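Local coordinates for protein trehalose-6-phosphate phosphatase (Neosartorya fumigata, PDB 5DXL) that is a phosphatase of the haloacid dehalogenase (HAD) superfamily, combining an alpha/beta core domain with a smaller cap-like domain built on an antiparallel sheet, at residues 16-19 against 20-23; 44-47 against 48-52; 256-259 against 260-263. All coordinates share one frame; numbering follows the deposited sequence.

Interaction 1: residues 16-19 against 20-23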
loop_
_atom_site.group_PDB
_atom_site.type_symbol
_atom_site.label_atom_id
_atom_site.label_comp_id
_atom_site.label_asym_id
_atom_site.label_seq_id
_atom_site.Cartn_x
_atom_site.Cartn_y
_atom_site.Cartn_z
ATOM N N ARG A 16 23.671 -1.731 6.344
ATOM C CA ARG A 16 24.727 -1.340 7.292
ATOM C C ARG A 16 25.303 0.041 6.995
ATOM O O ARG A 16 25.637 0.801 7.903
ATOM C CB ARG A 16 25.850 -2.368 7.280
ATOM C CG ARG A 16 25.512 -3.655 7.979
ATOM C CD ARG A 16 26.728 -4.581 7.981
ATOM N NE ARG A 16 26.495 -5.765 8.796
ATOM C CZ ARG A 16 26.880 -6.991 8.466
ATOM N NH1 ARG A 16 27.532 -7.207 7.328
ATOM N NH2 ARG A 16 26.608 -8.005 9.277
ATOM N N LYS A 17 25.419 0.361 5.716
ATOM C CA LYS A 17 26.015 1.612 5.268
ATOM C C LYS A 17 25.085 2.805 5.510
ATOM O O LYS A 17 25.526 3.919 5.802
ATOM C CB LYS A 17 26.367 1.491 3.785
ATOM C CG LYS A 17 27.182 2.617 3.192
ATOM C CD LYS A 17 27.579 2.248 1.764
ATOM C CE LYS A 17 28.331 3.370 1.075
ATOM N NZ LYS A 17 29.606 3.688 1.774
ATOM N N ALA A 18 23.785 2.561 5.402
ATOM C CA ALA A 18 22.800 3.628 5.452
ATOM C C ALA A 18 22.595 4.197 6.846
ATOM O O ALA A 18 22.435 3.456 7.812
ATOM C CB ALA A 18 21.465 3.124 4.900
ATOM N N ARG A 19 22.562 5.521 6.940
ATOM C CA ARG A 19 22.322 6.173 8.218
ATOM C C ARG A 19 20.830 6.297 8.487
ATOM O O ARG A 19 20.400 6.306 9.641
ATOM C CB ARG A 19 22.990 7.552 8.254
ATOM C CG ARG A 19 24.512 7.482 8.186
ATOM C CD ARG A 19 25.144 8.866 8.174
ATOM N NE ARG A 19 24.556 9.719 7.144
ATOM C CZ ARG A 19 24.881 9.672 5.855
ATOM N NH1 ARG A 19 25.792 8.806 5.427
ATOM N NH2 ARG A 19 24.289 10.487 4.991
ATOM N N LYS A 20 20.050 6.391 7.413
ATOM C CA LYS A 20 18.595 6.439 7.498
ATOM C C LYS A 20 18.000 5.366 6.593
ATOM O O LYS A 20 18.387 5.237 5.425
ATOM C CB LYS A 20 18.037 7.800 7.075
ATOM C CG LYS A 20 18.391 8.977 7.974
ATOM C CD LYS A 20 17.590 10.189 7.515
ATOM C CE LYS A 20 18.268 11.498 7.878
ATOM N NZ LYS A 20 17.689 12.609 7.074
ATOM N N ARG A 21 17.043 4.619 7.127
ATOM C CA ARG A 21 16.421 3.522 6.375
ATOM C C ARG A 21 14.915 3.697 6.331
ATOM O O ARG A 21 14.309 4.128 7.314
ATOM C CB ARG A 21 16.749 2.163 7.004
ATOM C CG ARG A 21 18.232 1.772 7.101
ATOM C CD ARG A 21 18.878 2.357 8.341
ATOM N NE ARG A 21 20.112 1.649 8.667
ATOM C CZ ARG A 21 20.257 0.791 9.668
ATOM N NH1 ARG A 21 19.243 0.511 10.481
ATOM N NH2 ARG A 21 21.439 0.220 9.860
ATOM N N LEU A 22 14.314 3.341 5.197
ATOM C CA LEU A 22 12.861 3.393 5.050
ATOM C C LEU A 22 12.340 2.027 4.641
ATOM O O LEU A 22 12.850 1.434 3.689
ATOM C CB LEU A 22 12.459 4.438 4.012
ATOM C CG LEU A 22 10.989 4.472 3.597
ATOM C CD1 LEU A 22 10.078 4.862 4.762
ATOM C CD2 LEU A 22 10.805 5.438 2.433
ATOM N N PHE A 23 11.352 1.529 5.382
ATOM C CA PHE A 23 10.708 0.244 5.078
ATOM C C PHE A 23 9.228 0.453 4.805
ATOM O O PHE A 23 8.544 1.126 5.579
ATOM C CB PHE A 23 10.866 -0.735 6.247
ATOM C CG PHE A 23 12.286 -1.163 6.505
ATOM C CD1 PHE A 23 12.774 -2.336 5.963
ATOM C CD2 PHE A 23 13.122 -0.405 7.317
ATOM C CE1 PHE A 23 14.080 -2.742 6.207
ATOM C CE2 PHE A 23 14.431 -0.803 7.557
ATOM C CZ PHE A 23 14.906 -1.973 7.019
#

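Interaction 2: residues 44-47 against 48-52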
loop_
_atom_site.group_PDB
_atom_site.type_symbol
_atom_site.label_atom_id
_atom_site.label_comp_id
_atom_site.label_asym_id
_atom_site.label_seq_id
_atom_site.Cartn_x
_atom_site.Cartn_y
_atom_site.Cartn_z
ATOM N N SER A 44 1.415 -13.683 13.761
ATOM C CA SER A 44 2.070 -14.593 14.674
ATOM C C SER A 44 2.984 -13.817 15.603
ATOM O O SER A 44 3.362 -12.672 15.310
ATOM C CB SER A 44 2.879 -15.633 13.908
ATOM O OG SER A 44 4.097 -15.066 13.457
ATOM N N ASP A 45 3.343 -14.437 16.723
ATOM C CA ASP A 45 4.333 -13.865 17.621
ATOM C C ASP A 45 5.656 -13.586 16.901
ATOM O O ASP A 45 6.320 -12.592 17.181
ATOM C CB ASP A 45 4.583 -14.791 18.816
ATOM C CG ASP A 45 3.400 -14.854 19.771
ATOM O OD1 ASP A 45 2.467 -14.030 19.638
ATOM O OD2 ASP A 45 3.418 -15.726 20.667
ATOM N N ARG A 46 6.036 -14.466 15.977
ATOM C CA ARG A 46 7.285 -14.285 15.244
ATOM C C ARG A 46 7.252 -13.025 14.378
ATOM O O ARG A 46 8.216 -12.251 14.364
ATOM C CB ARG A 46 7.594 -15.498 14.363
ATOM C CG ARG A 46 8.864 -15.310 13.536
ATOM C CD ARG A 46 9.259 -16.576 12.787
ATOM N NE ARG A 46 9.602 -17.655 13.705
ATOM C CZ ARG A 46 10.818 -17.849 14.205
ATOM N NH1 ARG A 46 11.811 -17.035 13.867
ATOM N NH2 ARG A 46 11.044 -18.858 15.040
ATOM N N VAL A 47 6.152 -12.826 13.659
ATOM C CA VAL A 47 6.002 -11.638 12.808
ATOM C C VAL A 47 6.073 -10.385 13.677
ATOM O O VAL A 47 6.792 -9.436 13.357
ATOM C CB VAL A 47 4.685 -11.661 12.007
ATOM C CG1 VAL A 47 4.436 -10.315 11.349
ATOM C CG2 VAL A 47 4.728 -12.766 10.939
ATOM N N LEU A 48 5.359 -10.401 14.799
ATOM C CA LEU A 48 5.345 -9.249 15.699
ATOM C C LEU A 48 6.706 -8.952 16.316
ATOM O O LEU A 48 7.101 -7.781 16.411
ATOM C CB LEU A 48 4.308 -9.460 16.805
ATOM C CG LEU A 48 2.877 -9.388 16.297
ATOM C CD1 LEU A 48 1.890 -9.687 17.424
ATOM C CD2 LEU A 48 2.607 -8.021 15.686
ATOM N N ARG A 49 7.421 -9.993 16.750
ATOM C CA ARG A 49 8.772 -9.819 17.279
ATOM C C ARG A 49 9.677 -9.184 16.241
ATOM O O ARG A 49 10.470 -8.305 16.542
ATOM C CB ARG A 49 9.397 -11.156 17.704
ATOM C CG ARG A 49 8.980 -11.689 19.057
ATOM C CD ARG A 49 9.946 -12.786 19.513
ATOM N NE ARG A 49 10.175 -13.808 18.489
ATOM C CZ ARG A 49 9.386 -14.865 18.295
ATOM N NH1 ARG A 49 8.309 -15.040 19.049
ATOM N NH2 ARG A 49 9.672 -15.746 17.344
ATOM N N THR A 50 9.564 -9.684 15.018
ATOM C CA THR A 50 10.397 -9.239 13.911
ATOM C C THR A 50 10.171 -7.757 13.624
ATOM O O THR A 50 11.125 -6.994 13.460
ATOM C CB THR A 50 10.102 -10.082 12.660
ATOM O OG1 THR A 50 10.323 -11.465 12.978
ATOM C CG2 THR A 50 11.007 -9.691 11.503
ATOM N N LEU A 51 8.907 -7.354 13.592
ATOM C CA LEU A 51 8.563 -5.951 13.357
ATOM C C LEU A 51 8.978 -5.060 14.521
ATOM O O LEU A 51 9.488 -3.959 14.308
ATOM C CB LEU A 51 7.065 -5.795 13.099
ATOM C CG LEU A 51 6.560 -6.353 11.772
ATOM C CD1 LEU A 51 5.042 -6.216 11.707
ATOM C CD2 LEU A 51 7.207 -5.614 10.607
ATOM N N LYS A 52 8.753 -5.531 15.745
ATOM C CA LYS A 52 9.092 -4.730 16.916
ATOM C C LYS A 52 10.593 -4.448 16.953
ATOM O O LYS A 52 11.026 -3.313 17.201
ATOM C CB LYS A 52 8.636 -5.432 18.188
ATOM C CG LYS A 52 8.999 -4.668 19.440
ATOM C CD LYS A 52 8.506 -5.398 20.676
ATOM C CE LYS A 52 8.881 -4.626 21.938
ATOM N NZ LYS A 52 8.364 -5.308 23.158
#

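Interaction 3: residues 256-259 against 260-263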
loop_
_atom_site.group_PDB
_atom_site.type_symbol
_atom_site.label_atom_id
_atom_site.label_comp_id
_atom_site.label_asym_id
_atom_site.label_seq_id
_atom_site.Cartn_x
_atom_site.Cartn_y
_atom_site.Cartn_z
ATOM N N LEU A 256 10.938 -12.134 -3.456
ATOM C CA LEU A 256 11.089 -13.166 -2.428
ATOM C C LEU A 256 9.911 -14.120 -2.619
ATOM O O LEU A 256 8.807 -13.678 -2.937
ATOM C CB LEU A 256 11.099 -12.563 -1.020
ATOM C CG LEU A 256 12.353 -11.773 -0.645
ATOM C CD1 LEU A 256 12.159 -11.023 0.681
ATOM C CD2 LEU A 256 13.551 -12.708 -0.553
ATOM N N LEU A 257 10.123 -15.421 -2.456
ATOM C CA LEU A 257 9.085 -16.363 -2.873
ATOM C C LEU A 257 7.850 -16.353 -1.973
ATOM O O LEU A 257 6.716 -16.452 -2.465
ATOM C CB LEU A 257 9.662 -17.784 -2.949
ATOM C CG LEU A 257 10.658 -18.031 -4.074
ATOM C CD1 LEU A 257 11.224 -19.432 -3.931
ATOM C CD2 LEU A 257 10.022 -17.848 -5.455
ATOM N N GLU A 258 8.061 -16.255 -0.662
ATOM C CA GLU A 258 6.981 -16.425 0.305
ATOM C C GLU A 258 7.134 -15.475 1.477
ATOM O O GLU A 258 8.233 -14.997 1.758
ATOM C CB GLU A 258 6.953 -17.865 0.848
ATOM C CG GLU A 258 6.750 -18.944 -0.200
ATOM C CD GLU A 258 5.337 -18.986 -0.738
ATOM O OE1 GLU A 258 4.441 -18.328 -0.158
ATOM O OE2 GLU A 258 5.121 -19.679 -1.756
ATOM N N PRO A 259 6.034 -15.227 2.195
ATOM C CA PRO A 259 6.158 -14.440 3.430
ATOM C C PRO A 259 7.232 -14.970 4.394
ATOM O O PRO A 259 7.875 -14.165 5.065
ATOM C CB PRO A 259 4.754 -14.546 4.033
ATOM C CG PRO A 259 3.864 -14.591 2.825
ATOM C CD PRO A 259 4.624 -15.462 1.829
ATOM N N ALA A 260 7.453 -16.283 4.454
ATOM C CA ALA A 260 8.495 -16.809 5.329
ATOM C C ALA A 260 9.852 -16.245 4.943
ATOM O O ALA A 260 10.690 -15.995 5.812
ATOM C CB ALA A 260 8.525 -18.329 5.285
ATOM N N ASP A 261 10.067 -16.052 3.643
ATOM C CA ASP A 261 11.320 -15.478 3.163
ATOM C C ASP A 261 11.417 -13.995 3.517
ATOM O O ASP A 261 12.499 -13.484 3.788
ATOM C CB ASP A 261 11.454 -15.688 1.651
ATOM C CG ASP A 261 11.392 -17.150 1.276
ATOM O OD1 ASP A 261 12.144 -17.947 1.880
ATOM O OD2 ASP A 261 10.562 -17.504 0.423
ATOM N N VAL A 262 10.285 -13.304 3.504
ATOM C CA VAL A 262 10.263 -11.902 3.912
ATOM C C VAL A 262 10.686 -11.793 5.375
ATOM O O VAL A 262 11.566 -10.996 5.735
ATOM C CB VAL A 262 8.867 -11.287 3.714
ATOM C CG1 VAL A 262 8.832 -9.845 4.249
ATOM C CG2 VAL A 262 8.482 -11.330 2.238
ATOM N N ILE A 263 10.065 -12.605 6.224
ATOM C CA ILE A 263 10.382 -12.560 7.646
ATOM C C ILE A 263 11.837 -12.954 7.872
ATOM O O ILE A 263 12.533 -12.315 8.664
ATOM C CB ILE A 263 9.443 -13.457 8.457
ATOM C CG1 ILE A 263 7.995 -12.977 8.290
ATOM C CG2 ILE A 263 9.839 -13.465 9.936
ATOM C CD1 ILE A 263 7.769 -11.520 8.705
#

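Interaction 1: residues 16-19 against 20-23
The flat guanidinium of Arg21 meets two groups of the preceding turn, the carbonyl oxygen of Ala18 and CA of Arg16, and both stand obliquely to its plane. Of the two, only the Ala18 oxygen is hydrogen-bonded: Arg21 NE donates to Ala18 O over 3.1 Å, with a bent N-H...O angle of 138°. The fit is imperfect at both ends, because the oxygen is tilted out of the guanidinium plane and the donor sits well above the plane of the Ala18 carbonyl. Arg16 contributes only a loose backbone contact, its CA 4.5 Å from Arg21 NH2. The first torsion of Arg21 (chi1 -60°) sets CG beside the backbone N, 4.1 Å from the Ala18 methyl, CB, and a bend at the second (chi2 84°) carries CD and NE back toward Ala18 O. That methyl also rests 3.8 Å from the carbonyl O of Lys20. Ala18 is the first residue to leave helical geometry, so the bond spans the short connection from helix 8-17 into strand 21-25, a central strand of the parallel core of the HAD-type Rossmann-like sheet. The same guanidinium has a second hold on the neighbouring strand, where NH1 bonds to Asn60 OD1, and it makes a cation-pi contact with Tyr15; Arg59 brings a like charge close to NH2. Between Ala18 and Arg21, Arg19 and Lys20 start away from the contact, and their charged ends are engaged elsewhere: Arg19 forms a salt bridge with Glu210, while Lys20 NZ donates to the carbonyl oxygen of Gln207.

Interaction 2: residues 44-47 against 48-52
Arg49 folds back along the first turn of its helix and lays its guanidinium against the backbone of Asp45 and Arg46. A bend at chi3 (-50°) turns the group so that one face covers Asp45 O and Arg46 CA, with Arg49 NH2 3.5 Å from that CA. Arg46 starts differently, its CG anti to the backbone N (chi1 177°), but bends at the same third torsion. The two guanidinium planes stand almost perpendicular, 86° apart: Arg49 NH2 lies over the centre of the Arg46 group, while Arg46 CZ is at the edge of the Arg49 group. Their NH2 atoms are 4.1 Å apart, a like-charge approach at the exposed side of the helix. Ser44 is the N-cap of this helix, 45-56, which forms the crossover of the beta-alpha-beta unit between strands 21-25 and 60-65; Ser44 OG accepts from Val47 N at 3.0 Å in a nearly straight bond. On the buried side, Thr50 OG1 lies beside its own backbone N and donates to Arg46 O at 2.6 Å. That oxygen also takes Thr50 N, the two donors arriving from opposite faces of the carbonyl plane. Val47 and Leu51 run side by side, pointing the same way, with CG1 of Val47 4.2 Å from CD1 of Leu51. Leu51 and Leu48 both continue onto Met77 of helix 70-77.

Interaction 3: residues 256-259 against 260-263
The carbonyl oxygen of Glu258 is gripped by two backbone amides of the first helical turn. Asp261 N comes to 2.8 Å from Glu258 O, but the bond is bent and weak (127°); Val262 N lies farther from the same oxygen, at 3.2 Å, yet points at it more directly and in the plane of the carbonyl. In the reverse direction Glu258 N donates weakly to Asp261 OD2 at 3.0 Å, so Glu258 and Asp261 are linked in both directions, each time weakly. Glu258 holds the N-cap position, and the Asp261 carboxylate, three residues on, accepts from its amide, a weak bond corresponding to one half of a capping box. The helix so begun, 259-270, follows strand 254-256 at the edge of the core sheet of this HAD-type fold. With chi1 at -58°, Asp261 has CG beside its own backbone N, and OD2 swings back toward the loop, where it also meets Leu257 CB at 3.5 Å. The Glu258 side chain leads its carboxylate away from that of Asp261. Pro259, whose nitrogen has no hydrogen to donate, fills the first helical position, while its O receives Ile263 N at 2.9 Å. Next to this start of the helix, Leu256 CD1 packs on Val262, 3.8 Å from its CA and 4.0 Å from its CG2. Both residues also touch Leu215 of strand 211-216, which joins this apolar patch to the sheet.

Interactions 2 and 3 meet directly, whereas interaction 1 stands apart from both. Helices 45-56 and 259-270 pack against each other through Ile263 of interaction 3: its CG2 lies 3.7 Å from Thr50 OG1, and its CD1 4.0 Å from Val47 CG2, so the buried side of interaction 2 continues into the start of the other helix. The centres of these two contacts are 14 Å apart. Interaction 1 leads into strand 21-25, the strand that precedes helix 45-56 in the chain; its nearest atoms remain about 7 Å from interaction 2 and about 9 Å from interaction 3. All three belong to the alpha/beta core.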